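Local coordinates for protein alpha-L-arabinosidase (Xanthomonas axonopodis pv. citri, PDB 6D25) that probably removes arabinofuranosyl side groups from arabinoxylans, including internal doubly substituted units, as a trimeric family GH51 arabinofuranosidase, at residues A[86-97]-A[142-153]; A[234-243]-A[259-267]. One frame throughout, in Å; residues are numbered along the deposited sequence.

Contact 1 of 2, residues A[86-97]-A[142-153]; sequences LKAIAVPNIRWP and FTELLGTQAYIA
R95 lays its CD methylene over one face of the Y151 ring, 3.8 Å from the ring centroid, in a CH-pi contact. R95 and Y151 are paired in register and so share a sheet face; with CG trans to the backbone N in both (chi1 -178° and 175°), the arginine stem runs along the ring. An arginine suits this place because its aliphatic stem can cover the ring while the guanidinium goes on to a salt bridge with E324. N93 approaches the same ring differently: OD1 lies at the edge, near the ring plane, 3.8 Å from CD2, and its amide is occupied by N370 and Q47. These residues line the inside of the tightly packed half, where strands 93-96 and 149-153 run parallel and exchange regular backbone bonds, such as Y151 N to I94 O at 3.0 Å. They are successive strands of the (beta/alpha)8 barrel of this glycosidase family, joined through helix 136-146. On the outer, helix-covered face, I94 CD1, the end methyl of the longer arm of a beta-branched residue well suited to a strand, rests against both L146 CD1 and F142 CE2, 3.8 Å from each. Further along, I152 CD1 meets the indole edge of W96 in its plane, while P97 CB, brought round by a cis peptide, covers one indole face. Toward the strand beginnings T148 OG1 donates to V91 O at 2.7 Å from well above the carbonyl plane, and a water joins V91 O to L146 O. Beyond it the contact becomes loose and wet: K87 crosses L146 at a slant, CG 3.9 Å from CD2, then bends at chi3 (77°) toward L145 O, with a water between them whose modelled distance to NZ is doubtfully short.

Contact 2 of 2, residues A[234-243]-A[259-267]; sequences ILKIAPGPSD and FMDGLSMHY
L235 CD2 sits squarely over one face of the D261 carboxylate, 3.6 Å from CG, while the edge of that group is given to polar partners. At the far end D243 OD1 comes to the edge of the Y267 ring, near its plane and 3.3 Å from CD1, with carboxylate and ring planes 79° apart; the Y267 hydroxyl reaches R294 O. Between them the H266 imidazole has P241 O lying obliquely to it, and its ND1 and NE2 make weak hydrogen bonds, to E202 and D323 respectively. The framework is a beta-alpha-beta unit of the (beta/alpha)8 barrel: strands 235-238 and 262-267 run parallel, joined by helix 246-256, which covers P241, M260 and L263. D261 suits the start of the pairing because its OD2 takes K236 N on the anti lone pair, 2.8 Å away and nearly straight at 170°, and also receives a water that bridges to I234 O. K236 O in turn is gripped twice, by D261 N and by G262 N. Glycine at 262 lets I237 CD1 settle 4.0 Å from its CA, leaving no room for a CB. On the helix-covered face, the small A238 CB accommodates M260 CE at 3.7 Å, with L263 CD1 beside it. After A238 the pairing slips by one residue through P239 and G240. S264 bridges the slip: its OG, set close to both N and C of its own backbone (chi1 68°), accepts G240 N at 3.1 Å. P241 has no N-H to give, but its ring packs on M265 CB, and backbone bonding resumes at its carbonyl, which takes H266 N, and continues with D243 N donating to H266 O at 2.8 Å.

Overall arrangement
After strand 29-36 of the mixed sheet and the first barrel strand, 51-52, the chain forms the second and third, and contact 1 closes the loop of 44 residues between its segments, which ends in the first turns of helix 136-146. The fourth strand, 196-199, follows before contact 2 closes a shorter loop of 15 residues, mostly helix 246-256, between the fifth and sixth strands. The two loops follow in series, neither nested nor crossing. Their centres lie about 19 Å apart, yet both belong to one curled parallel sheet and meet inside the barrel, where Y151 OH packs 3.5 Å from I237 CG2. From opposite sides of the barrel, R95 NH2 and H266 NE2 pack 4.1 Å apart.

Contact 1 of 2, residues A[86-97]-A[142-153]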
loop_
_atom_site.group_PDB
_atom_site.type_symbol
_atom_site.label_atom_id
_atom_site.label_comp_id
_atom_site.label_asym_id
_atom_site.label_seq_id
_atom_site.Cartn_x
_atom_site.Cartn_y
_atom_site.Cartn_z
ATOM N N LEU A 86 -2.808 -39.957 -1.417
ATOM C CA LEU A 86 -1.831 -38.964 -1.000
ATOM C C LEU A 86 -1.111 -39.430 0.275
ATOM O O LEU A 86 0.104 -39.216 0.423
ATOM C CB LEU A 86 -2.519 -37.613 -0.783
ATOM C CG LEU A 86 -3.089 -36.983 -2.062
ATOM C CD1 LEU A 86 -3.871 -35.740 -1.714
ATOM C CD2 LEU A 86 -1.969 -36.650 -3.056
ATOM N N LYS A 87 -1.833 -40.077 1.186
ATOM C CA LYS A 87 -1.160 -40.646 2.366
ATOM C C LYS A 87 -0.090 -41.657 1.928
ATOM O O LYS A 87 0.970 -41.719 2.551
ATOM C CB LYS A 87 -2.165 -41.319 3.305
ATOM C CG LYS A 87 -2.988 -40.320 4.092
ATOM C CD LYS A 87 -3.984 -40.962 5.024
ATOM C CE LYS A 87 -3.293 -41.484 6.266
ATOM N NZ LYS A 87 -4.301 -41.929 7.241
ATOM N N ALA A 88 -0.370 -42.435 0.887
ATOM C CA ALA A 88 0.545 -43.511 0.499
ATOM C C ALA A 88 1.864 -42.938 -0.053
ATOM O O ALA A 88 2.854 -43.657 -0.036
ATOM C CB ALA A 88 -0.102 -44.434 -0.521
ATOM N N ILE A 89 1.910 -41.692 -0.512
ATOM C CA ILE A 89 3.210 -41.123 -0.963
ATOM C C ILE A 89 3.793 -40.166 0.094
ATOM O O ILE A 89 4.822 -39.501 -0.181
ATOM C CB ILE A 89 3.101 -40.468 -2.351
ATOM C CG1 ILE A 89 2.065 -39.361 -2.409
ATOM C CG2 ILE A 89 2.864 -41.511 -3.409
ATOM C CD1 ILE A 89 2.176 -38.460 -3.633
ATOM N N ALA A 90 3.189 -40.118 1.282
ATOM C CA ALA A 90 3.681 -39.321 2.423
ATOM C C ALA A 90 3.932 -37.855 2.007
ATOM O O ALA A 90 5.029 -37.317 2.118
ATOM C CB ALA A 90 4.928 -39.965 3.025
ATOM N N VAL A 91 2.895 -37.202 1.527
ATOM C CA VAL A 91 2.977 -35.795 1.166
ATOM C C VAL A 91 3.558 -35.017 2.354
ATOM O O VAL A 91 3.016 -35.076 3.438
ATOM C CB VAL A 91 1.611 -35.248 0.739
ATOM C CG1 VAL A 91 1.686 -33.748 0.521
ATOM C CG2 VAL A 91 1.066 -35.944 -0.502
ATOM N N PRO A 92 4.609 -34.218 2.126
ATOM C CA PRO A 92 5.267 -33.518 3.247
ATOM C C PRO A 92 4.638 -32.159 3.595
ATOM O O PRO A 92 4.596 -31.740 4.771
ATOM C CB PRO A 92 6.703 -33.299 2.736
ATOM C CG PRO A 92 6.521 -33.128 1.240
ATOM C CD PRO A 92 5.418 -34.131 0.910
ATOM N N ASN A 93 4.152 -31.461 2.576
ATOM C CA ASN A 93 3.423 -30.176 2.753
ATOM C C ASN A 93 2.556 -29.951 1.520
ATOM O O ASN A 93 2.843 -30.516 0.441
ATOM C CB ASN A 93 4.359 -29.000 3.020
ATOM C CG ASN A 93 5.009 -28.436 1.781
ATOM O OD1 ASN A 93 4.354 -27.728 0.987
ATOM N ND2 ASN A 93 6.305 -28.667 1.633
ATOM N N ILE A 94 1.504 -29.164 1.710
ATOM C CA ILE A 94 0.684 -28.671 0.614
ATOM C C ILE A 94 0.607 -27.149 0.719
ATOM O O ILE A 94 0.217 -26.619 1.785
ATOM C CB ILE A 94 -0.738 -29.257 0.641
ATOM C CG1 ILE A 94 -0.735 -30.785 0.611
ATOM C CG2 ILE A 94 -1.554 -28.665 -0.517
ATOM C CD1 ILE A 94 -2.115 -31.405 0.825
ATOM N N ARG A 95 0.917 -26.482 -0.384
ATOM C CA ARG A 95 0.740 -25.026 -0.505
ATOM C C ARG A 95 -0.681 -24.722 -0.981
ATOM O O ARG A 95 -1.158 -25.335 -1.943
ATOM C CB ARG A 95 1.751 -24.410 -1.476
ATOM C CG ARG A 95 1.571 -22.900 -1.539
ATOM C CD ARG A 95 2.598 -21.951 -2.151
ATOM N NE ARG A 95 2.815 -22.169 -3.518
ATOM C CZ ARG A 95 2.970 -21.247 -4.479
ATOM N NH1 ARG A 95 2.789 -19.926 -4.313
ATOM N NH2 ARG A 95 3.280 -21.722 -5.665
ATOM N N TRP A 96 -1.350 -23.808 -0.296
ATOM C CA TRP A 96 -2.731 -23.451 -0.540
ATOM C C TRP A 96 -2.964 -22.019 -0.059
ATOM O O TRP A 96 -2.348 -21.640 0.937
ATOM C CB TRP A 96 -3.639 -24.462 0.185
ATOM C CG TRP A 96 -5.089 -24.117 0.257
ATOM C CD1 TRP A 96 -6.061 -24.522 -0.613
ATOM C CD2 TRP A 96 -5.763 -23.354 1.269
ATOM N NE1 TRP A 96 -7.280 -24.048 -0.213
ATOM C CE2 TRP A 96 -7.131 -23.326 0.922
ATOM C CE3 TRP A 96 -5.355 -22.673 2.415
ATOM C CZ2 TRP A 96 -8.077 -22.637 1.669
ATOM C CZ3 TRP A 96 -6.297 -22.011 3.182
ATOM C CH2 TRP A 96 -7.635 -21.965 2.794
ATOM N N PRO A 97 -3.828 -21.211 -0.687
ATOM C CA PRO A 97 -4.715 -21.551 -1.809
ATOM C C PRO A 97 -4.252 -21.056 -3.189
ATOM O O PRO A 97 -5.031 -21.043 -4.155
ATOM C CB PRO A 97 -6.005 -20.827 -1.415
ATOM C CG PRO A 97 -5.500 -19.548 -0.788
ATOM C CD PRO A 97 -4.276 -19.998 -0.030
ATOM N N PHE A 142 -7.845 -30.967 6.600
ATOM C CA PHE A 142 -7.356 -31.905 5.552
ATOM C C PHE A 142 -5.859 -32.184 5.758
ATOM O O PHE A 142 -5.450 -33.369 5.683
ATOM C CB PHE A 142 -7.613 -31.325 4.161
ATOM C CG PHE A 142 -7.144 -32.160 2.998
ATOM C CD1 PHE A 142 -7.798 -33.332 2.685
ATOM C CD2 PHE A 142 -6.087 -31.749 2.200
ATOM C CE1 PHE A 142 -7.424 -34.081 1.584
ATOM C CE2 PHE A 142 -5.735 -32.492 1.069
ATOM C CZ PHE A 142 -6.380 -33.664 0.791
ATOM N N THR A 143 -5.067 -31.155 6.045
ATOM C CA THR A 143 -3.637 -31.396 6.292
ATOM C C THR A 143 -3.461 -32.339 7.484
ATOM O O THR A 143 -2.605 -33.235 7.417
ATOM C CB THR A 143 -2.803 -30.116 6.472
ATOM O OG1 THR A 143 -3.192 -29.424 7.667
ATOM C CG2 THR A 143 -2.915 -29.211 5.255
ATOM N N GLU A 144 -4.266 -32.186 8.538
ATOM C CA GLU A 144 -4.135 -33.067 9.696
ATOM C C GLU A 144 -4.559 -34.492 9.334
ATOM O O GLU A 144 -3.916 -35.430 9.788
ATOM C CB GLU A 144 -4.912 -32.546 10.902
ATOM C CG GLU A 144 -4.250 -31.321 11.492
ATOM C CD GLU A 144 -4.614 -30.970 12.906
ATOM O OE1 GLU A 144 -5.599 -31.589 13.445
ATOM O OE2 GLU A 144 -3.960 -30.053 13.461
ATOM N N LEU A 145 -5.601 -34.648 8.509
ATOM C CA LEU A 145 -6.035 -35.979 8.112
ATOM C C LEU A 145 -4.912 -36.687 7.340
ATOM O O LEU A 145 -4.737 -37.873 7.486
ATOM C CB LEU A 145 -7.301 -35.867 7.252
ATOM C CG LEU A 145 -7.971 -37.189 6.851
ATOM C CD1 LEU A 145 -8.469 -37.968 8.062
ATOM C CD2 LEU A 145 -9.145 -36.935 5.930
ATOM N N LEU A 146 -4.178 -35.957 6.490
ATOM C CA LEU A 146 -3.075 -36.542 5.729
ATOM C C LEU A 146 -1.825 -36.714 6.587
ATOM O O LEU A 146 -0.916 -37.379 6.129
ATOM C CB LEU A 146 -2.675 -35.655 4.549
ATOM C CG LEU A 146 -3.695 -35.506 3.406
ATOM C CD1 LEU A 146 -3.093 -34.767 2.232
ATOM C CD2 LEU A 146 -4.251 -36.797 2.924
ATOM N N GLY A 147 -1.719 -36.033 7.727
ATOM C CA GLY A 147 -0.472 -35.979 8.490
ATOM C C GLY A 147 0.575 -35.122 7.785
ATOM O O GLY A 147 1.774 -35.366 7.960
ATOM N N THR A 148 0.159 -34.108 7.021
ATOM C CA THR A 148 1.080 -33.238 6.243
ATOM C C THR A 148 1.135 -31.830 6.856
ATOM O O THR A 148 0.318 -31.476 7.738
ATOM C CB THR A 148 0.666 -33.200 4.763
ATOM O OG1 THR A 148 1.798 -32.754 4.012
ATOM C CG2 THR A 148 -0.509 -32.275 4.488
ATOM N N GLN A 149 2.108 -31.045 6.413
ATOM C CA GLN A 149 2.273 -29.669 6.888
ATOM C C GLN A 149 1.521 -28.700 5.972
ATOM O O GLN A 149 1.479 -28.886 4.754
ATOM C CB GLN A 149 3.755 -29.311 6.976
ATOM C CG GLN A 149 4.489 -30.036 8.107
ATOM C CD GLN A 149 5.938 -29.594 8.167
ATOM O OE1 GLN A 149 6.622 -29.481 7.148
ATOM N NE2 GLN A 149 6.402 -29.236 9.349
ATOM N N ALA A 150 0.985 -27.629 6.554
ATOM C CA ALA A 150 0.327 -26.562 5.813
ATOM C C ALA A 150 1.377 -25.525 5.395
ATOM O O ALA A 150 2.157 -25.044 6.234
ATOM C CB ALA A 150 -0.712 -25.907 6.697
ATOM N N TYR A 151 1.381 -25.167 4.116
ATOM C CA TYR A 151 2.106 -24.060 3.590
ATOM C C TYR A 151 1.060 -23.046 3.093
ATOM O O TYR A 151 0.466 -23.226 2.031
ATOM C CB TYR A 151 3.067 -24.581 2.523
ATOM C CG TYR A 151 3.862 -23.559 1.739
ATOM C CD1 TYR A 151 3.807 -22.205 1.994
ATOM C CD2 TYR A 151 4.725 -24.003 0.746
ATOM C CE1 TYR A 151 4.570 -21.318 1.252
ATOM C CE2 TYR A 151 5.499 -23.117 0.000
ATOM C CZ TYR A 151 5.422 -21.769 0.249
ATOM O OH TYR A 151 6.153 -20.898 -0.500
ATOM N N ILE A 152 0.795 -22.015 3.883
ATOM C CA ILE A 152 -0.288 -21.080 3.610
ATOM C C ILE A 152 0.249 -19.954 2.743
ATOM O O ILE A 152 1.260 -19.377 3.092
ATOM C CB ILE A 152 -0.865 -20.520 4.926
ATOM C CG1 ILE A 152 -1.514 -21.615 5.763
ATOM C CG2 ILE A 152 -1.837 -19.356 4.654
ATOM C CD1 ILE A 152 -2.739 -22.213 5.123
ATOM N N ALA A 153 -0.464 -19.615 1.676
ATOM C CA ALA A 153 -0.115 -18.506 0.768
ATOM C C ALA A 153 -0.977 -17.297 1.121
ATOM O O ALA A 153 -2.194 -17.325 0.936
ATOM C CB ALA A 153 -0.291 -18.906 -0.669
HETATM O O HOH W 1 -5.789 -40.191 8.009
HETATM O O HOH W 2 1.474 -37.438 4.247
#

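Contact 2 of 2, residues A[234-243]-A[259-267]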
loop_
_atom_site.group_PDB
_atom_site.type_symbol
_atom_site.label_atom_id
_atom_site.label_comp_id
_atom_site.label_asym_id
_atom_site.label_seq_id
_atom_site.Cartn_x
_atom_site.Cartn_y
_atom_site.Cartn_z
ATOM N N ILE A 234 6.409 -19.750 12.759
ATOM C CA ILE A 234 5.895 -19.587 11.381
ATOM C C ILE A 234 7.049 -19.083 10.496
ATOM O O ILE A 234 7.480 -17.944 10.635
ATOM C CB ILE A 234 4.710 -18.621 11.347
ATOM C CG1 ILE A 234 3.612 -19.056 12.328
ATOM C CG2 ILE A 234 4.156 -18.502 9.928
ATOM C CD1 ILE A 234 2.446 -18.086 12.445
ATOM N N LEU A 235 7.523 -19.920 9.580
ATOM C CA LEU A 235 8.592 -19.518 8.668
ATOM C C LEU A 235 8.001 -18.701 7.531
ATOM O O LEU A 235 6.929 -19.033 7.024
ATOM C CB LEU A 235 9.301 -20.785 8.148
ATOM C CG LEU A 235 10.008 -21.629 9.212
ATOM C CD1 LEU A 235 10.478 -22.920 8.593
ATOM C CD2 LEU A 235 11.169 -20.897 9.857
ATOM N N LYS A 236 8.724 -17.685 7.095
ATOM C CA LYS A 236 8.203 -16.768 6.077
ATOM C C LYS A 236 8.952 -16.946 4.761
ATOM O O LYS A 236 10.183 -16.868 4.737
ATOM C CB LYS A 236 8.354 -15.328 6.564
ATOM C CG LYS A 236 7.516 -15.004 7.806
ATOM C CD LYS A 236 8.071 -13.827 8.555
ATOM C CE LYS A 236 7.180 -13.401 9.688
ATOM N NZ LYS A 236 7.741 -12.209 10.369
ATOM N N ILE A 237 8.207 -17.169 3.711
ATOM C CA ILE A 237 8.748 -17.336 2.376
ATOM C C ILE A 237 8.496 -16.057 1.568
ATOM O O ILE A 237 7.345 -15.667 1.359
ATOM C CB ILE A 237 8.112 -18.535 1.657
ATOM C CG1 ILE A 237 8.055 -19.798 2.527
ATOM C CG2 ILE A 237 8.825 -18.758 0.295
ATOM C CD1 ILE A 237 9.324 -20.190 3.087
ATOM N N ALA A 238 9.569 -15.418 1.131
ATOM C CA ALA A 238 9.508 -14.224 0.307
ATOM C C ALA A 238 9.262 -14.565 -1.166
ATOM O O ALA A 238 9.732 -15.576 -1.674
ATOM C CB ALA A 238 10.782 -13.440 0.473
ATOM N N PRO A 239 8.579 -13.668 -1.865
ATOM C CA PRO A 239 8.229 -13.787 -3.288
ATOM C C PRO A 239 9.490 -13.581 -4.148
ATOM O O PRO A 239 10.141 -12.558 -4.082
ATOM C CB PRO A 239 7.167 -12.692 -3.458
ATOM C CG PRO A 239 7.576 -11.644 -2.506
ATOM C CD PRO A 239 8.037 -12.426 -1.304
ATOM N N GLY A 240 9.888 -14.630 -4.841
ATOM C CA GLY A 240 11.138 -14.645 -5.588
ATOM C C GLY A 240 10.909 -14.647 -7.097
ATOM O O GLY A 240 9.838 -14.299 -7.581
ATOM N N PRO A 241 11.960 -14.986 -7.873
ATOM C CA PRO A 241 11.989 -14.825 -9.298
ATOM C C PRO A 241 11.160 -15.869 -10.074
ATOM O O PRO A 241 10.927 -16.999 -9.612
ATOM C CB PRO A 241 13.448 -15.039 -9.646
ATOM C CG PRO A 241 13.913 -16.024 -8.614
ATOM C CD PRO A 241 13.192 -15.561 -7.357
ATOM N N SER A 242 10.753 -15.462 -11.256
ATOM C CA SER A 242 10.350 -16.358 -12.308
ATOM C C SER A 242 11.547 -16.657 -13.218
ATOM O O SER A 242 12.244 -15.726 -13.596
ATOM C CB SER A 242 9.287 -15.734 -13.171
ATOM O OG SER A 242 8.824 -16.682 -14.127
ATOM N N ASP A 243 11.766 -17.923 -13.587
ATOM C CA ASP A 243 12.707 -18.264 -14.641
ATOM C C ASP A 243 14.075 -17.663 -14.306
ATOM O O ASP A 243 14.552 -17.836 -13.197
ATOM C CB ASP A 243 12.219 -17.838 -16.031
ATOM C CG ASP A 243 10.874 -18.402 -16.443
ATOM O OD1 ASP A 243 10.463 -19.415 -15.849
ATOM O OD2 ASP A 243 10.233 -17.828 -17.386
ATOM N N PHE A 259 14.924 -10.866 6.573
ATOM C CA PHE A 259 13.533 -10.986 6.997
ATOM C C PHE A 259 12.838 -12.211 6.409
ATOM O O PHE A 259 11.607 -12.299 6.513
ATOM C CB PHE A 259 12.752 -9.732 6.612
ATOM C CG PHE A 259 13.291 -8.491 7.251
ATOM C CD1 PHE A 259 13.153 -8.304 8.627
ATOM C CD2 PHE A 259 14.006 -7.573 6.515
ATOM C CE1 PHE A 259 13.691 -7.176 9.236
ATOM C CE2 PHE A 259 14.505 -6.427 7.118
ATOM C CZ PHE A 259 14.373 -6.241 8.482
ATOM N N MET A 260 13.577 -13.127 5.765
ATOM C CA MET A 260 12.939 -14.259 5.138
ATOM C C MET A 260 13.607 -15.549 5.622
ATOM O O MET A 260 14.766 -15.555 5.958
ATOM C CB MET A 260 13.026 -14.153 3.611
ATOM C CG MET A 260 14.430 -13.963 3.090
ATOM S SD MET A 260 14.549 -13.931 1.293
ATOM C CE MET A 260 14.235 -12.200 0.925
ATOM N N ASP A 261 12.825 -16.615 5.652
ATOM C CA ASP A 261 13.324 -17.988 5.923
ATOM C C ASP A 261 13.517 -18.740 4.601
ATOM O O ASP A 261 14.274 -19.734 4.534
ATOM C CB ASP A 261 12.358 -18.703 6.874
ATOM C CG ASP A 261 12.233 -17.919 8.162
ATOM O OD1 ASP A 261 13.239 -17.865 8.872
ATOM O OD2 ASP A 261 11.154 -17.267 8.410
ATOM N N GLY A 262 12.863 -18.258 3.555
ATOM C CA GLY A 262 12.953 -18.858 2.233
ATOM C C GLY A 262 12.650 -17.832 1.156
ATOM O O GLY A 262 11.997 -16.780 1.439
ATOM N N LEU A 263 13.113 -18.104 -0.057
ATOM C CA LEU A 263 12.856 -17.275 -1.228
ATOM C C LEU A 263 12.284 -18.190 -2.316
ATOM O O LEU A 263 12.917 -19.172 -2.655
ATOM C CB LEU A 263 14.148 -16.627 -1.710
ATOM C CG LEU A 263 13.992 -15.741 -2.950
ATOM C CD1 LEU A 263 13.212 -14.497 -2.614
ATOM C CD2 LEU A 263 15.335 -15.348 -3.518
ATOM N N SER A 264 11.096 -17.890 -2.835
ATOM C CA SER A 264 10.481 -18.778 -3.819
ATOM C C SER A 264 11.048 -18.510 -5.219
ATOM O O SER A 264 11.399 -17.414 -5.536
ATOM C CB SER A 264 8.994 -18.693 -3.792
ATOM O OG SER A 264 8.583 -17.432 -4.242
ATOM N N MET A 265 11.184 -19.539 -6.010
ATOM C CA MET A 265 11.454 -19.414 -7.426
ATOM C C MET A 265 10.463 -20.307 -8.183
ATOM O O MET A 265 9.983 -21.273 -7.637
ATOM C CB MET A 265 12.889 -19.799 -7.772
ATOM C CG MET A 265 13.260 -21.222 -7.550
ATOM S SD MET A 265 14.866 -21.629 -8.423
ATOM C CE MET A 265 14.274 -21.887 -10.094
ATOM N N HIS A 266 10.163 -19.932 -9.409
ATOM C CA HIS A 266 9.159 -20.602 -10.237
ATOM C C HIS A 266 9.796 -20.897 -11.595
ATOM O O HIS A 266 10.387 -19.977 -12.180
ATOM C CB HIS A 266 7.919 -19.728 -10.465
ATOM C CG HIS A 266 7.171 -19.421 -9.216
ATOM N ND1 HIS A 266 6.159 -18.513 -9.156
ATOM C CD2 HIS A 266 7.208 -19.973 -7.992
ATOM C CE1 HIS A 266 5.638 -18.487 -7.955
ATOM N NE2 HIS A 266 6.265 -19.362 -7.217
ATOM N N TYR A 267 9.655 -22.154 -12.075
ATOM C CA TYR A 267 10.052 -22.475 -13.441
ATOM C C TYR A 267 9.206 -23.631 -13.972
ATOM O O TYR A 267 9.308 -24.759 -13.480
ATOM C CB TYR A 267 11.525 -22.877 -13.528
ATOM C CG TYR A 267 11.948 -23.284 -14.922
ATOM C CD1 TYR A 267 11.926 -22.365 -15.960
ATOM C CD2 TYR A 267 12.310 -24.591 -15.220
ATOM C CE1 TYR A 267 12.242 -22.716 -17.258
ATOM C CE2 TYR A 267 12.627 -24.960 -16.515
ATOM C CZ TYR A 267 12.603 -24.029 -17.542
ATOM O OH TYR A 267 12.904 -24.417 -18.831
HETATM O O HOH W 3 9.911 -16.582 10.754
#